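Local coordinates for fructuronate-tagaturonate epimerase UxaE from Cohnella laeviribosi in complex with 1 glycerol (Cohnella laeviribosi, PDB 6IL9), which probably interconverts D-fructuronate and D-tagaturonate by epimerisation, in a TIM barrel that carries a zinc ion, at residues E9-G14 with R30-K35; K40-E45 with A142-F147. One frame throughout, in Å; residues are numbered along the deposited sequence.

How the contacts relate
Both contacts use the antiparallel sheet near the N-terminus and lie on its two opposite faces. Contact 1 sets helix 2-12 against one face through strand 29-36 and is partly buried, its centre about 33 Å from the centre of the chain. Contact 2 joins the other face, through the neighbouring strand 39-45, to helix 135-149 of the TIM-barrel part, and all its touching residues are buried. Chemistry follows place: a leucine meets an amide and an isoleucine in contact 1, but two aromatic rings in contact 2. Backbone hydrogen bonds between the strands, such as Val-43 N to Gln-32 O at 2.8 Å, tie the contacts together; their centres lie about 12 Å apart.

Contact 1 (E9-G14 with R30-K35); sequences ERLAAG and RVQMIK
Leu-11, near the C-terminal end of helix 2-12, packs on Gln-32 and Ile-34 of strand 29-36, so that the N-terminal helix lies over one face of the five-stranded antiparallel sheet. Gln-32 and Ile-34 are two residues apart on the strand and therefore send their side chains to the same face, while Val-31 and Met-33 point to the opposite face and reach Phe-147 of helix 135-149. Leu-11 is the sole bridge from the helical segment. Its CG stands anti to the backbone N (chi1 175°), which carries both methyls out from the helix toward the strand. The branch is shared between the two partners: CD1 and CD2 of Leu-11 each lie 4.0 Å from NE2 of Gln-32, and CD1 is also 4.2 Å from CG2 of Ile-34. The glutamine arrives from the direction opposite to the leucine, extended beyond CG, with its amide nitrogen at the forked end. This is van der Waals contact between a polar group and methyls, whereas the leucine-isoleucine pair, meeting at a slant, is purely apolar. Val-43 of strand 39-45 and Val-18 of strand 17-26 also touch Leu-11, widening the apolar patch beneath the helix. Arg-10 turns to the strand connection instead, its NH2 forming a salt bridge with Glu-37. The helix ends just beyond the leucine in a Schellman motif, with Gly-14 at positive phi (78°). Across the interface the CA atoms of Leu-11 and Ile-34 are 8.7 Å apart, a distance spanned by the two side chains. The backbone of Leu-11 also takes part in the helix ending: its carbonyl O accepts a hydrogen bond from Gly-14 N at 3.0 Å.

Contact 2 (K40-E45 with A142-F147); sequences KYLVAE and AAYAVF
Helix 135-149, which lies between barrel strands 117-124 and 156-162 in the chain, after the short helix 125-131, packs against the N-terminal antiparallel sheet where Leu-42 of strand 39-45 meets Tyr-144 and Phe-147. The two rings stand three residues apart, nearly one helical turn, and the leucine divides its two methyls between them. CD1 of Leu-42 comes to the edge of the Tyr-144 ring, near its plane, 4.3 Å from CE1 of the tyrosine. CD2 of Leu-42 approaches the Phe-147 ring obliquely, 3.9 Å from CE2 of the phenylalanine. A first torsion of -172° sets CG of Phe-147 anti to its backbone N and carries the ring out from the helix toward the strand. The contact is entirely apolar, and all three residues are buried. The polar end of Tyr-144 lies beyond it, where OH is hydrogen-bonded to the carbonyl O of Ser-68; this bond ties the ring to the chain just before helix 69-78. Phe-147 is in turn flanked by Phe-79, in an edge-to-face pair, and by His-24. The strand is held on both sides by its sheet neighbours, strand 29-36 through Val-43 and Gln-32 and strand 62-66 through Leu-42 and Cys-65, while helix 69-78 packs on Tyr-144 through Asn-71, Arg-72 and Leu-75.

Contact 1 (E9-G14 with R30-K35)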
# COMPACT_ATOMS: atom_id res chain seq x y z
N GLU A 9 -21.29 18.00 -27.19
CA GLU A 9 -21.90 17.75 -28.49
C GLU A 9 -21.38 16.45 -29.10
O GLU A 9 -22.17 15.66 -29.63
CB GLU A 9 -21.66 18.94 -29.42
CG GLU A 9 -22.66 20.08 -29.17
CD GLU A 9 -22.25 21.40 -29.81
OE1 GLU A 9 -22.94 22.41 -29.55
OE2 GLU A 9 -21.26 21.43 -30.56
N ARG A 10 -20.07 16.20 -28.99
CA ARG A 10 -19.53 14.95 -29.51
C ARG A 10 -20.03 13.74 -28.72
O ARG A 10 -20.18 12.65 -29.27
CB ARG A 10 -18.01 14.99 -29.52
CG ARG A 10 -17.48 15.92 -30.59
CD ARG A 10 -15.98 15.99 -30.58
NE ARG A 10 -15.45 16.81 -29.51
CZ ARG A 10 -14.56 16.39 -28.61
NH1 ARG A 10 -14.12 15.14 -28.66
NH2 ARG A 10 -14.11 17.22 -27.68
N LEU A 11 -20.27 13.92 -27.42
CA LEU A 11 -20.86 12.84 -26.63
C LEU A 11 -22.25 12.50 -27.16
O LEU A 11 -22.59 11.33 -27.33
CB LEU A 11 -20.92 13.25 -25.16
CG LEU A 11 -21.62 12.27 -24.22
CD1 LEU A 11 -20.89 10.94 -24.22
CD2 LEU A 11 -21.68 12.85 -22.83
N ALA A 12 -23.06 13.54 -27.42
CA ALA A 12 -24.38 13.31 -28.00
C ALA A 12 -24.28 12.58 -29.33
O ALA A 12 -25.13 11.72 -29.64
CB ALA A 12 -25.10 14.65 -28.17
N ALA A 13 -23.25 12.88 -30.12
CA ALA A 13 -23.06 12.24 -31.42
C ALA A 13 -22.42 10.87 -31.33
O ALA A 13 -22.19 10.23 -32.36
CB ALA A 13 -22.19 13.13 -32.33
N GLY A 14 -22.11 10.38 -30.12
CA GLY A 14 -21.53 9.07 -30.00
C GLY A 14 -20.06 8.99 -30.32
O GLY A 14 -19.56 7.90 -30.63
N ARG A 30 -28.80 11.63 -13.47
CA ARG A 30 -27.98 10.57 -14.03
C ARG A 30 -26.54 11.06 -14.17
O ARG A 30 -26.31 12.20 -14.55
CB ARG A 30 -28.51 10.14 -15.40
CG ARG A 30 -29.60 9.09 -15.35
CD ARG A 30 -30.48 9.19 -16.58
NE ARG A 30 -31.17 10.47 -16.65
CZ ARG A 30 -31.04 11.35 -17.64
NH1 ARG A 30 -30.24 11.09 -18.67
NH2 ARG A 30 -31.71 12.49 -17.61
N VAL A 31 -25.58 10.20 -13.84
CA VAL A 31 -24.17 10.56 -13.94
C VAL A 31 -23.41 9.40 -14.58
O VAL A 31 -23.71 8.23 -14.33
CB VAL A 31 -23.56 10.91 -12.56
CG1 VAL A 31 -24.09 12.24 -12.06
CG2 VAL A 31 -23.86 9.81 -11.56
N GLN A 32 -22.43 9.74 -15.41
CA GLN A 32 -21.53 8.76 -16.00
C GLN A 32 -20.16 9.39 -16.12
O GLN A 32 -20.00 10.60 -15.94
CB GLN A 32 -22.03 8.28 -17.36
CG GLN A 32 -22.02 9.35 -18.43
CD GLN A 32 -22.70 8.88 -19.70
OE1 GLN A 32 -23.57 8.01 -19.66
NE2 GLN A 32 -22.31 9.45 -20.82
N MET A 33 -19.16 8.56 -16.42
CA MET A 33 -17.79 9.01 -16.65
C MET A 33 -17.41 8.80 -18.11
O MET A 33 -17.81 7.81 -18.72
CB MET A 33 -16.80 8.27 -15.74
CG MET A 33 -15.41 8.87 -15.72
SD MET A 33 -14.27 8.09 -14.53
CE MET A 33 -15.42 8.14 -13.10
N ILE A 34 -16.65 9.75 -18.65
CA ILE A 34 -16.22 9.72 -20.03
C ILE A 34 -14.73 10.04 -20.07
O ILE A 34 -14.13 10.45 -19.08
CB ILE A 34 -16.99 10.73 -20.91
CG1 ILE A 34 -16.68 12.16 -20.45
CG2 ILE A 34 -18.49 10.45 -20.86
CD1 ILE A 34 -17.11 13.24 -21.44
N LYS A 35 -14.15 9.87 -21.26
CA LYS A 35 -12.79 10.34 -21.49
C LYS A 35 -12.77 11.10 -22.81
O LYS A 35 -13.23 10.58 -23.82
CB LYS A 35 -11.79 9.18 -21.54
CG LYS A 35 -10.36 9.67 -21.65
CD LYS A 35 -9.39 8.52 -21.47
CE LYS A 35 -7.95 8.99 -21.51
NZ LYS A 35 -7.07 7.78 -21.44

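Contact 2 (K40-E45 with A142-F147)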
# COMPACT_ATOMS: atom_id res chain seq x y z
N LYS A 40 -10.32 12.46 -18.21
CA LYS A 40 -11.60 11.94 -17.76
C LYS A 40 -12.50 13.04 -17.21
O LYS A 40 -12.02 14.05 -16.68
CB LYS A 40 -11.39 10.86 -16.69
CG LYS A 40 -10.64 9.63 -17.20
CD LYS A 40 -10.43 8.60 -16.09
CE LYS A 40 -9.71 7.37 -16.62
NZ LYS A 40 -9.46 6.34 -15.55
N TYR A 41 -13.81 12.84 -17.34
CA TYR A 41 -14.82 13.77 -16.82
C TYR A 41 -16.03 13.01 -16.29
O TYR A 41 -16.31 11.88 -16.71
CB TYR A 41 -15.34 14.73 -17.90
CG TYR A 41 -14.30 15.62 -18.54
CD1 TYR A 41 -13.99 16.86 -17.99
CD2 TYR A 41 -13.67 15.24 -19.72
CE1 TYR A 41 -13.04 17.69 -18.58
CE2 TYR A 41 -12.72 16.05 -20.31
CZ TYR A 41 -12.42 17.27 -19.74
OH TYR A 41 -11.47 18.07 -20.35
N LEU A 42 -16.76 13.65 -15.38
CA LEU A 42 -18.13 13.27 -15.05
C LEU A 42 -19.09 14.05 -15.94
O LEU A 42 -18.86 15.23 -16.22
CB LEU A 42 -18.47 13.57 -13.59
CG LEU A 42 -17.77 12.92 -12.41
CD1 LEU A 42 -18.44 13.40 -11.12
CD2 LEU A 42 -17.82 11.41 -12.54
N VAL A 43 -20.16 13.39 -16.36
CA VAL A 43 -21.25 14.01 -17.11
C VAL A 43 -22.54 13.77 -16.34
O VAL A 43 -22.94 12.61 -16.16
CB VAL A 43 -21.36 13.46 -18.54
CG1 VAL A 43 -22.51 14.14 -19.28
CG2 VAL A 43 -20.06 13.64 -19.30
N ALA A 44 -23.19 14.85 -15.92
CA ALA A 44 -24.44 14.77 -15.17
C ALA A 44 -25.59 15.31 -16.01
O ALA A 44 -25.41 16.22 -16.83
CB ALA A 44 -24.33 15.55 -13.86
N GLU A 45 -26.77 14.73 -15.82
CA GLU A 45 -27.96 15.17 -16.54
C GLU A 45 -29.20 14.76 -15.76
O GLU A 45 -29.23 13.68 -15.16
CB GLU A 45 -28.01 14.57 -17.96
CG GLU A 45 -29.11 15.14 -18.84
CD GLU A 45 -29.03 14.62 -20.26
OE1 GLU A 45 -29.52 15.31 -21.18
OE2 GLU A 45 -28.46 13.52 -20.46
N ALA A 142 -9.02 6.53 -5.67
CA ALA A 142 -9.72 5.28 -5.36
C ALA A 142 -11.23 5.43 -5.49
O ALA A 142 -11.90 4.53 -6.00
CB ALA A 142 -9.36 4.81 -3.94
N ALA A 143 -11.79 6.54 -5.01
CA ALA A 143 -13.23 6.74 -5.09
C ALA A 143 -13.70 6.83 -6.53
O ALA A 143 -14.73 6.26 -6.91
CB ALA A 143 -13.65 8.00 -4.32
N TYR A 144 -12.96 7.57 -7.36
CA TYR A 144 -13.33 7.67 -8.76
C TYR A 144 -13.15 6.35 -9.48
O TYR A 144 -13.89 6.05 -10.43
CB TYR A 144 -12.52 8.78 -9.42
CG TYR A 144 -13.05 10.18 -9.18
CD1 TYR A 144 -14.34 10.52 -9.56
CD2 TYR A 144 -12.26 11.15 -8.58
CE1 TYR A 144 -14.84 11.79 -9.35
CE2 TYR A 144 -12.75 12.43 -8.36
CZ TYR A 144 -14.03 12.74 -8.76
OH TYR A 144 -14.50 14.02 -8.55
N ALA A 145 -12.19 5.54 -9.04
CA ALA A 145 -11.98 4.24 -9.66
C ALA A 145 -13.16 3.31 -9.43
O ALA A 145 -13.62 2.64 -10.37
CB ALA A 145 -10.70 3.61 -9.12
N VAL A 146 -13.66 3.22 -8.19
CA VAL A 146 -14.78 2.30 -7.98
C VAL A 146 -16.04 2.83 -8.66
O VAL A 146 -16.89 2.05 -9.07
CB VAL A 146 -15.03 2.01 -6.49
CG1 VAL A 146 -13.83 1.33 -5.87
CG2 VAL A 146 -15.42 3.28 -5.72
N PHE A 147 -16.17 4.15 -8.78
CA PHE A 147 -17.30 4.71 -9.52
C PHE A 147 -17.20 4.37 -11.00
O PHE A 147 -18.17 3.90 -11.61
CB PHE A 147 -17.35 6.23 -9.30
CG PHE A 147 -18.60 6.89 -9.84
CD1 PHE A 147 -19.77 6.93 -9.10
CD2 PHE A 147 -18.58 7.50 -11.09
CE1 PHE A 147 -20.91 7.55 -9.61
CE2 PHE A 147 -19.72 8.11 -11.60
CZ PHE A 147 -20.88 8.14 -10.85